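Local coordinates for protein Beta/alpha-amylase (Paenibacillus polymyxa, PDB 3VOC) that hydrolyses alpha-1,4-glucosidic linkages of starch as the beta-amylase part of a larger secreted precursor, releasing maltose units from the non-reducing chain ends, at residues Tyr169-Arg180 with Ser281-Asn289; Leu319-Asp328 with Pro338-Ala349. One frame throughout, in Å; residues are numbered along the deposited sequence. Where two conformers were deposited one is given.

Contact 1. Residues Tyr169-Arg180 with Ser281-Asn289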
loop_
_atom_site.group_PDB
_atom_site.type_symbol
_atom_site.label_atom_id
_atom_site.label_comp_id
_atom_site.label_asym_id
_atom_site.label_seq_id
_atom_site.Cartn_x
_atom_site.Cartn_y
_atom_site.Cartn_z
ATOM N N TYR A 169 -9.489 -5.306 -6.285
ATOM C CA TYR A 169 -10.759 -4.595 -6.430
ATOM C C TYR A 169 -10.549 -3.342 -7.289
ATOM O O TYR A 169 -9.737 -2.469 -6.961
ATOM C CB TYR A 169 -11.397 -4.301 -5.053
ATOM C CG TYR A 169 -10.694 -3.223 -4.231
ATOM C CD1 TYR A 169 -9.577 -3.516 -3.430
ATOM C CD2 TYR A 169 -11.157 -1.907 -4.261
ATOM C CE1 TYR A 169 -8.939 -2.496 -2.688
ATOM C CE2 TYR A 169 -10.546 -0.905 -3.534
ATOM C CZ TYR A 169 -9.445 -1.198 -2.750
ATOM O OH TYR A 169 -8.877 -0.168 -2.045
ATOM N N TYR A 170 -11.284 -3.262 -8.397
ATOM C CA TYR A 170 -10.971 -2.281 -9.438
ATOM C C TYR A 170 -12.241 -1.961 -10.220
ATOM O O TYR A 170 -12.762 -2.830 -10.940
ATOM C CB TYR A 170 -9.900 -2.849 -10.365
ATOM C CG TYR A 170 -9.138 -1.842 -11.210
ATOM C CD1 TYR A 170 -8.426 -0.797 -10.618
ATOM C CD2 TYR A 170 -9.078 -1.980 -12.604
ATOM C CE1 TYR A 170 -7.710 0.110 -11.395
ATOM C CE2 TYR A 170 -8.365 -1.069 -13.393
ATOM C CZ TYR A 170 -7.680 -0.035 -12.782
ATOM O OH TYR A 170 -6.937 0.850 -13.538
ATOM N N PRO A 171 -12.749 -0.721 -10.067
ATOM C CA PRO A 171 -14.006 -0.325 -10.724
ATOM C C PRO A 171 -14.012 -0.657 -12.216
ATOM O O PRO A 171 -15.007 -1.189 -12.724
ATOM C CB PRO A 171 -14.072 1.184 -10.477
ATOM C CG PRO A 171 -13.400 1.353 -9.120
ATOM C CD PRO A 171 -12.276 0.298 -9.104
ATOM N N ALA A 172 -12.897 -0.403 -12.907
ATOM C CA ALA A 172 -12.850 -0.625 -14.348
ATOM C C ALA A 172 -12.927 -2.091 -14.740
ATOM O O ALA A 172 -13.240 -2.401 -15.891
ATOM C CB ALA A 172 -11.619 0.067 -14.987
ATOM N N ALA A 173 -12.657 -2.992 -13.787
ATOM C CA ALA A 173 -12.830 -4.428 -13.990
ATOM C C ALA A 173 -14.244 -4.907 -13.640
ATOM O O ALA A 173 -14.516 -6.103 -13.681
ATOM C CB ALA A 173 -11.787 -5.212 -13.172
ATOM N N GLY A 174 -15.135 -3.982 -13.295
ATOM C CA GLY A 174 -16.524 -4.330 -12.937
ATOM C C GLY A 174 -16.817 -4.356 -11.438
ATOM O O GLY A 174 -17.946 -4.651 -11.015
ATOM N N TRP A 175 -15.811 -4.042 -10.623
ATOM C CA TRP A 175 -15.973 -4.102 -9.168
ATOM C C TRP A 175 -16.809 -2.926 -8.668
ATOM O O TRP A 175 -16.650 -1.814 -9.142
ATOM C CB TRP A 175 -14.607 -4.087 -8.475
ATOM C CG TRP A 175 -14.698 -4.014 -6.989
ATOM C CD1 TRP A 175 -14.824 -5.065 -6.131
ATOM C CD2 TRP A 175 -14.707 -2.824 -6.182
ATOM N NE1 TRP A 175 -14.910 -4.602 -4.829
ATOM C CE2 TRP A 175 -14.836 -3.234 -4.835
ATOM C CE3 TRP A 175 -14.630 -1.453 -6.468
ATOM C CZ2 TRP A 175 -14.875 -2.319 -3.767
ATOM C CZ3 TRP A 175 -14.668 -0.539 -5.402
ATOM C CH2 TRP A 175 -14.791 -0.980 -4.070
ATOM N N SER A 176 -17.690 -3.189 -7.705
ATOM C CA SER A 176 -18.277 -2.126 -6.883
ATOM C C SER A 176 -18.381 -2.604 -5.442
ATOM O O SER A 176 -18.531 -3.799 -5.171
ATOM C CB SER A 176 -19.653 -1.688 -7.420
ATOM O OG SER A 176 -20.541 -2.782 -7.421
ATOM N N TYR A 177 -18.267 -1.672 -4.505
ATOM C CA TYR A 177 -18.334 -2.006 -3.090
ATOM C C TYR A 177 -19.722 -2.622 -2.824
ATOM O O TYR A 177 -20.702 -2.167 -3.415
ATOM C CB TYR A 177 -18.126 -0.728 -2.283
ATOM C CG TYR A 177 -18.036 -0.925 -0.788
ATOM C CD1 TYR A 177 -16.851 -1.386 -0.196
ATOM C CD2 TYR A 177 -19.127 -0.625 0.041
ATOM C CE1 TYR A 177 -16.760 -1.561 1.176
ATOM C CE2 TYR A 177 -19.046 -0.785 1.433
ATOM C CZ TYR A 177 -17.852 -1.254 1.986
ATOM O OH TYR A 177 -17.743 -1.434 3.340
ATOM N N PRO A 178 -19.814 -3.668 -1.977
ATOM C CA PRO A 178 -18.772 -4.339 -1.189
ATOM C C PRO A 178 -18.264 -5.648 -1.816
ATOM O O PRO A 178 -18.055 -6.622 -1.102
ATOM C CB PRO A 178 -19.515 -4.663 0.107
ATOM C CG PRO A 178 -20.935 -5.055 -0.404
ATOM C CD PRO A 178 -21.149 -4.238 -1.689
ATOM N N GLY A 179 -18.079 -5.669 -3.133
ATOM C CA GLY A 179 -17.585 -6.867 -3.828
ATOM C C GLY A 179 -16.258 -7.309 -3.228
ATOM O O GLY A 179 -15.416 -6.477 -2.861
ATOM N N ARG A 180 -16.061 -8.614 -3.092
ATOM C CA ARG A 180 -14.805 -9.093 -2.503
ATOM C C ARG A 180 -13.644 -8.850 -3.456
ATOM O O ARG A 180 -12.480 -8.941 -3.058
ATOM C CB ARG A 180 -14.868 -10.578 -2.130
ATOM C CG ARG A 180 -15.098 -11.488 -3.304
ATOM C CD ARG A 180 -14.320 -12.813 -3.247
ATOM N NE ARG A 180 -14.537 -13.428 -4.555
ATOM C CZ ARG A 180 -13.594 -13.812 -5.405
ATOM N NH1 ARG A 180 -12.305 -13.767 -5.072
ATOM N NH2 ARG A 180 -13.955 -14.285 -6.589
ATOM N N SER A 281 -2.959 -2.780 3.008
ATOM C CA SER A 281 -4.296 -2.330 2.675
ATOM C C SER A 281 -5.282 -2.684 3.783
ATOM O O SER A 281 -5.153 -3.738 4.416
ATOM C CB SER A 281 -4.747 -3.030 1.388
ATOM O OG SER A 281 -5.969 -2.491 0.899
ATOM N N GLY A 282 -6.292 -1.837 3.968
ATOM C CA GLY A 282 -7.380 -2.132 4.897
ATOM C C GLY A 282 -8.570 -2.711 4.141
ATOM O O GLY A 282 -9.444 -1.962 3.685
ATOM N N LEU A 283 -8.606 -4.034 4.017
ATOM C CA LEU A 283 -9.625 -4.702 3.211
ATOM C C LEU A 283 -10.732 -5.183 4.155
ATOM O O LEU A 283 -10.895 -6.382 4.411
ATOM C CB LEU A 283 -8.984 -5.819 2.378
ATOM C CG LEU A 283 -7.892 -5.327 1.398
ATOM C CD1 LEU A 283 -7.160 -6.512 0.781
ATOM C CD2 LEU A 283 -8.533 -4.468 0.277
ATOM N N HIS A 284 -11.457 -4.196 4.687
ATOM C CA HIS A 284 -12.310 -4.338 5.858
ATOM C C HIS A 284 -13.696 -4.927 5.567
ATOM O O HIS A 284 -14.442 -5.223 6.499
ATOM C CB HIS A 284 -12.472 -2.977 6.570
ATOM C CG HIS A 284 -13.058 -1.901 5.700
ATOM N ND1 HIS A 284 -14.413 -1.787 5.458
ATOM C CD2 HIS A 284 -12.470 -0.891 5.013
ATOM C CE1 HIS A 284 -14.632 -0.764 4.651
ATOM N NE2 HIS A 284 -13.469 -0.204 4.363
ATOM N N TRP A 285 -14.036 -5.089 4.295
ATOM C CA TRP A 285 -15.375 -5.575 3.939
ATOM C C TRP A 285 -15.369 -7.061 3.585
ATOM O O TRP A 285 -14.324 -7.611 3.226
ATOM C CB TRP A 285 -15.990 -4.709 2.836
ATOM C CG TRP A 285 -15.243 -4.636 1.533
ATOM C CD1 TRP A 285 -15.553 -5.298 0.379
ATOM C CD2 TRP A 285 -14.113 -3.796 1.221
ATOM N NE1 TRP A 285 -14.668 -4.947 -0.618
ATOM C CE2 TRP A 285 -13.783 -4.025 -0.130
ATOM C CE3 TRP A 285 -13.346 -2.881 1.958
ATOM C CZ2 TRP A 285 -12.709 -3.381 -0.766
ATOM C CZ3 TRP A 285 -12.267 -2.234 1.322
ATOM C CH2 TRP A 285 -11.965 -2.497 -0.024
ATOM N N GLN A 286 -16.525 -7.715 3.724
ATOM C CA GLN A 286 -16.627 -9.191 3.639
ATOM C C GLN A 286 -15.790 -9.940 4.683
ATOM O O GLN A 286 -15.476 -11.125 4.516
ATOM C CB GLN A 286 -16.319 -9.700 2.221
ATOM C CG GLN A 286 -17.127 -9.003 1.124
ATOM C CD GLN A 286 -18.638 -9.075 1.352
ATOM O OE1 GLN A 286 -19.122 -9.846 2.181
ATOM N NE2 GLN A 286 -19.383 -8.250 0.631
ATOM N N MET A 287 -15.437 -9.262 5.774
ATOM C CA MET A 287 -14.682 -9.917 6.824
ATOM C C MET A 287 -15.487 -11.055 7.455
ATOM O O MET A 287 -14.967 -12.159 7.612
ATOM C CB MET A 287 -14.225 -8.912 7.904
ATOM C CG MET A 287 -13.041 -8.031 7.460
ATOM S SD MET A 287 -12.717 -6.737 8.681
ATOM C CE MET A 287 -12.082 -7.715 10.055
ATOM N N ASN A 288 -16.745 -10.793 7.807
ATOM C CA ASN A 288 -17.559 -11.800 8.493
ATOM C C ASN A 288 -18.728 -12.336 7.656
ATOM O O ASN A 288 -19.709 -12.817 8.207
ATOM C CB ASN A 288 -18.069 -11.272 9.852
ATOM C CG ASN A 288 -18.936 -10.052 9.702
ATOM O OD1 ASN A 288 -18.607 -9.149 8.935
ATOM N ND2 ASN A 288 -20.053 -10.005 10.437
ATOM N N ASN A 289 -18.610 -12.264 6.335
ATOM C CA ASN A 289 -19.582 -12.874 5.439
ATOM C C ASN A 289 -19.572 -14.390 5.668
ATOM O O ASN A 289 -18.531 -15.027 5.558
ATOM C CB ASN A 289 -19.235 -12.538 3.978
ATOM C CG ASN A 289 -20.321 -12.969 2.988
ATOM O OD1 ASN A 289 -20.748 -12.190 2.140
ATOM N ND2 ASN A 289 -20.733 -14.210 3.072
#
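With CG of Trp285 set between its backbone N and carbonyl carbon (chi1 60°) and CG of Tyr177 swung anti to its own N (chi1 -174°), the two rings meet in an aromatic cluster, completed by Tyr169, between two loops of the (beta/alpha)8 barrel. The far edge of the Trp285 indole stands upright on Tyr169, a T-shaped stack at 90° with CH2 above the ring centre, 3.9 Å from Tyr169 CZ. Tyr177 in turn directs its edge at the indole face, CE1 lying 3.4 Å from Trp285 CG, while its OH meets the edge of His284 at CE1. His284 probably binds substrate, and its ND1 is held by Ser336. Leu283 CD2 fills in beside Tyr169 CE1. Tryptophan suits the centre because it offers a broad face, a long edge and an N-H together. The cis peptide before Pro178 turns the chain, and the carbonyls that follow accept side-chain donors: Gln286 NE2 gives Pro178 O a nearly straight bond of 2.7 Å and also reaches Pro333 O. Two indoles share Gly179 O from opposite faces of its carbonyl plane, Trp175 NE1 at 2.8 Å and Trp285 NE1 at 2.8 Å.

Contact 2. Residues Leu319-Asp328 with Pro338-Ala349. With TRS (2-amino-2-hydroxymethyl-propane-1,3-diol), chain J.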
loop_
_atom_site.group_PDB
_atom_site.type_symbol
_atom_site.label_atom_id
_atom_site.label_comp_id
_atom_site.label_asym_id
_atom_site.label_seq_id
_atom_site.Cartn_x
_atom_site.Cartn_y
_atom_site.Cartn_z
ATOM N N LEU A 319 5.427 -0.372 9.553
ATOM C CA LEU A 319 4.134 -0.725 8.959
ATOM C C LEU A 319 3.161 0.432 9.085
ATOM O O LEU A 319 2.936 0.947 10.186
ATOM C CB LEU A 319 3.556 -1.979 9.643
ATOM C CG LEU A 319 2.106 -2.362 9.306
ATOM C CD1 LEU A 319 2.051 -2.703 7.850
ATOM C CD2 LEU A 319 1.647 -3.565 10.146
ATOM N N THR A 320 2.588 0.841 7.955
ATOM C CA THR A 320 1.503 1.806 7.952
ATOM C C THR A 320 0.209 1.024 7.738
ATOM O O THR A 320 0.097 0.198 6.810
ATOM C CB THR A 320 1.691 2.872 6.851
ATOM O OG1 THR A 320 2.861 3.650 7.146
ATOM C CG2 THR A 320 0.454 3.794 6.732
ATOM N N PHE A 321 -0.755 1.261 8.609
ATOM C CA PHE A 321 -2.069 0.698 8.406
ATOM C C PHE A 321 -3.088 1.821 8.319
ATOM O O PHE A 321 -2.775 2.975 8.620
ATOM C CB PHE A 321 -2.426 -0.350 9.481
ATOM C CG PHE A 321 -3.543 -1.270 9.061
ATOM C CD1 PHE A 321 -3.381 -2.111 7.958
ATOM C CD2 PHE A 321 -4.767 -1.263 9.731
ATOM C CE1 PHE A 321 -4.432 -2.949 7.532
ATOM C CE2 PHE A 321 -5.826 -2.110 9.321
ATOM C CZ PHE A 321 -5.656 -2.943 8.222
ATOM N N THR A 322 -4.298 1.479 7.883
ATOM C CA THR A 322 -5.311 2.466 7.535
ATOM C C THR A 322 -6.660 2.073 8.139
ATOM O O THR A 322 -6.748 1.081 8.880
ATOM C CB THR A 322 -5.399 2.606 5.991
ATOM O OG1 THR A 322 -6.387 3.578 5.654
ATOM C CG2 THR A 322 -5.757 1.273 5.347
ATOM N N CYS A 323 -7.700 2.844 7.828
ATOM C CA CYS A 323 -9.050 2.670 8.399
ATOM C C CYS A 323 -9.162 3.001 9.884
ATOM O O CYS A 323 -10.180 2.671 10.515
ATOM C CB CYS A 323 -9.622 1.269 8.177
ATOM S SG CYS A 323 -9.510 0.720 6.529
ATOM N N LEU A 324 -8.155 3.686 10.427
ATOM C CA LEU A 324 -8.165 4.062 11.839
ATOM C C LEU A 324 -9.380 4.894 12.278
ATOM O O LEU A 324 -9.737 4.913 13.471
ATOM C CB LEU A 324 -6.869 4.784 12.217
ATOM C CG LEU A 324 -5.775 3.871 12.764
ATOM C CD1 LEU A 324 -5.231 2.924 11.689
ATOM C CD2 LEU A 324 -4.640 4.731 13.322
ATOM N N GLU A 325 -10.019 5.564 11.319
ATOM C CA GLU A 325 -11.158 6.432 11.631
ATOM C C GLU A 325 -12.514 5.723 11.647
ATOM O O GLU A 325 -13.526 6.323 12.070
ATOM C CB GLU A 325 -11.209 7.627 10.657
ATOM C CG GLU A 325 -11.980 7.401 9.342
ATOM C CD GLU A 325 -11.241 6.544 8.289
ATOM O OE1 GLU A 325 -10.200 5.909 8.597
ATOM O OE2 GLU A 325 -11.725 6.505 7.135
ATOM N N MET A 326 -12.543 4.472 11.185
ATOM C CA MET A 326 -13.810 3.755 10.953
ATOM C C MET A 326 -14.257 2.893 12.128
ATOM O O MET A 326 -13.432 2.394 12.892
ATOM C CB MET A 326 -13.696 2.852 9.734
ATOM C CG MET A 326 -13.726 3.571 8.427
ATOM S SD MET A 326 -13.720 2.366 7.092
ATOM C CE MET A 326 -13.476 3.535 5.742
ATOM N N SER A 327 -15.569 2.706 12.243
ATOM C CA SER A 327 -16.148 1.861 13.292
ATOM C C SER A 327 -16.582 0.519 12.727
ATOM O O SER A 327 -16.817 0.389 11.526
ATOM C CB SER A 327 -17.352 2.553 13.943
ATOM O OG SER A 327 -16.982 3.774 14.546
ATOM N N ASP A 328 -16.681 -0.478 13.603
ATOM C CA ASP A 328 -17.211 -1.787 13.234
ATOM C C ASP A 328 -18.689 -1.723 12.914
ATOM O O ASP A 328 -19.451 -1.021 13.583
ATOM C CB ASP A 328 -17.000 -2.781 14.375
ATOM C CG ASP A 328 -15.617 -3.395 14.361
ATOM O OD1 ASP A 328 -14.904 -3.246 13.350
ATOM O OD2 ASP A 328 -15.248 -4.032 15.360
ATOM N N PRO A 338 -13.854 -2.735 10.174
ATOM C CA PRO A 338 -12.546 -2.075 10.091
ATOM C C PRO A 338 -11.901 -1.820 11.433
ATOM O O PRO A 338 -10.685 -1.831 11.522
ATOM C CB PRO A 338 -12.852 -0.736 9.385
ATOM C CG PRO A 338 -14.324 -0.514 9.611
ATOM C CD PRO A 338 -14.933 -1.893 9.621
ATOM N N SER A 339 -12.697 -1.580 12.477
ATOM C CA SER A 339 -12.116 -1.288 13.785
ATOM C C SER A 339 -11.462 -2.541 14.383
ATOM O O SER A 339 -10.359 -2.478 14.930
ATOM C CB SER A 339 -13.183 -0.706 14.728
ATOM O OG SER A 339 -12.608 -0.391 15.973
ATOM N N THR A 340 -12.149 -3.680 14.272
ATOM C CA THR A 340 -11.569 -4.991 14.607
ATOM C C THR A 340 -10.324 -5.294 13.769
ATOM O O THR A 340 -9.347 -5.828 14.272
ATOM C CB THR A 340 -12.630 -6.105 14.416
ATOM O OG1 THR A 340 -13.625 -5.996 15.450
ATOM C CG2 THR A 340 -12.009 -7.519 14.436
ATOM N N LEU A 341 -10.364 -4.969 12.480
ATOM C CA LEU A 341 -9.208 -5.197 11.594
ATOM C C LEU A 341 -7.987 -4.398 12.062
ATOM O O LEU A 341 -6.876 -4.951 12.176
ATOM C CB LEU A 341 -9.565 -4.866 10.138
ATOM C CG LEU A 341 -8.480 -4.983 9.066
ATOM C CD1 LEU A 341 -7.933 -6.409 8.990
ATOM C CD2 LEU A 341 -9.067 -4.535 7.715
ATOM N N VAL A 342 -8.205 -3.120 12.362
ATOM C CA VAL A 342 -7.142 -2.283 12.925
ATOM C C VAL A 342 -6.576 -2.912 14.202
ATOM O O VAL A 342 -5.361 -2.991 14.364
ATOM C CB VAL A 342 -7.624 -0.837 13.230
ATOM C CG1 VAL A 342 -6.535 -0.070 14.009
ATOM C CG2 VAL A 342 -8.002 -0.090 11.918
ATOM N N ASP A 343 -7.462 -3.349 15.108
ATOM C CA ASP A 343 -7.011 -4.005 16.351
ATOM C C ASP A 343 -6.171 -5.247 16.050
ATOM O O ASP A 343 -5.108 -5.422 16.631
ATOM C CB ASP A 343 -8.179 -4.400 17.253
ATOM C CG ASP A 343 -8.932 -3.203 17.809
ATOM O OD1 ASP A 343 -8.494 -2.051 17.598
ATOM O OD2 ASP A 343 -9.985 -3.426 18.456
ATOM N N THR A 344 -6.651 -6.080 15.128
ATOM C CA THR A 344 -5.944 -7.306 14.740
ATOM C C THR A 344 -4.534 -7.007 14.239
ATOM O O THR A 344 -3.558 -7.514 14.791
ATOM C CB THR A 344 -6.735 -8.096 13.676
ATOM O OG1 THR A 344 -7.986 -8.507 14.242
ATOM C CG2 THR A 344 -5.944 -9.354 13.236
ATOM N N VAL A 345 -4.430 -6.165 13.218
ATOM C CA VAL A 345 -3.148 -5.854 12.590
ATOM C C VAL A 345 -2.232 -5.167 13.590
ATOM O O VAL A 345 -1.048 -5.538 13.737
ATOM C CB VAL A 345 -3.341 -4.983 11.317
ATOM C CG1 VAL A 345 -2.010 -4.361 10.856
ATOM C CG2 VAL A 345 -3.986 -5.805 10.198
ATOM N N SER A 346 -2.790 -4.195 14.305
ATOM C CA SER A 346 -2.018 -3.441 15.304
ATOM C C SER A 346 -1.472 -4.323 16.432
ATOM O O SER A 346 -0.305 -4.184 16.806
ATOM C CB SER A 346 -2.840 -2.273 15.880
ATOM O OG SER A 346 -3.209 -1.340 14.868
ATOM N N SER A 347 -2.310 -5.207 16.970
ATOM C CA SER A 347 -1.889 -6.154 18.029
ATOM C C SER A 347 -0.751 -7.065 17.572
ATOM O O SER A 347 0.202 -7.311 18.320
ATOM C CB SER A 347 -3.055 -7.045 18.463
ATOM O OG SER A 347 -3.968 -6.322 19.269
ATOM N N ILE A 348 -0.868 -7.580 16.353
ATOM C CA ILE A 348 0.183 -8.431 15.797
ATOM C C ILE A 348 1.487 -7.655 15.632
ATOM O O ILE A 348 2.546 -8.114 16.080
ATOM C CB ILE A 348 -0.247 -9.076 14.476
ATOM C CG1 ILE A 348 -1.458 -9.990 14.721
ATOM C CG2 ILE A 348 0.956 -9.829 13.814
ATOM C CD1 ILE A 348 -2.159 -10.474 13.453
ATOM N N ALA A 349 1.416 -6.488 14.994
ATOM C CA ALA A 349 2.599 -5.639 14.854
ATOM C C ALA A 349 3.270 -5.346 16.208
ATOM O O ALA A 349 4.491 -5.481 16.343
ATOM C CB ALA A 349 2.239 -4.349 14.136
HETATM C C TRS J . -14.319 -2.969 19.192
HETATM C C1 TRS J . -13.224 -2.934 18.110
HETATM C C2 TRS J . -15.321 -4.081 18.879
HETATM C C3 TRS J . -13.769 -3.149 20.602
HETATM N N TRS J . -15.007 -1.675 19.210
HETATM O O1 TRS J . -12.142 -2.108 18.509
HETATM O O2 TRS J . -16.174 -3.671 17.827
HETATM O O3 TRS J . -13.074 -4.372 20.664
HETATM O O HOH W 1 -15.917 0.081 16.509
#
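Asp328 OD2 is gripped by two hydroxyls: Thr340 OG1 lies 2.5 Å from Asp328 OD2, and O2 of a bound Tris molecule, probably from the crystallisation liquor, also bonds to it. The other oxygen, Asp328 OD1, takes the backbone N-H of Thr340 N at 2.9 Å in a nearly straight bond (170°), and a weak, bent one from Ser339 N. The carboxylate thus receives the amides at the start of helix 338-352, where amides have no preceding helical carbonyl to bind and where a negative charge probably interacts well with the helix dipole. Replacing Asp328 with an alanine would probably leave the Thr340 N-H and hydroxyl without their acceptor and free the loop end from the helix. Proline fits the first turn, needing no amide hydrogen there, and Pro338 packs its ring against Met326 CB.

Farther along, the contact becomes apolar. Phe321, its CG anti to the backbone N (chi1 -161°), is directed toward the helix. Val345 CG2 lies over one ring face in a CH-pi contact, 4.1 Å from the Phe321 centroid, while Leu341 CG meets the edge at Phe321 CZ, 3.6 Å away. Val342 spreads its branches between Leu324 CD1 and the carbonyl of Thr322, a probable substrate-binding residue, and Leu319 CD2 packs against Val345 CG1.

The axes of residues 319-321 and 338-349 run antiparallel (169°), 10.0 Å apart at closest approach, within a beta-alpha-beta unit completed by strand 356-359. Helices 305-315 and 367-378 flank the pair, Leu341 touching Tyr305 and Val342 touching Lys375.

In the fold
Following the chain from the N terminus, contact 1 comes first: the loop after strand 153-156 meets the loop after strand 275-279, closing 100 intervening residues, many of them in helices. Contact 2 opens only afterwards and is local, with nine residues between the end of 319-328 and the start of 338-349. The two are therefore in series, neither nested nor crossed, yet their centres lie about 17 Å apart and they touch directly. His284 CB packs 3.6 Å from Pro338 CB, and Ser281 O approaches Phe321 CE1. Together they join the loops following the fourth, fifth and sixth barrel strands to helix 338-352, around probable substrate-binding residues His284 and Thr322.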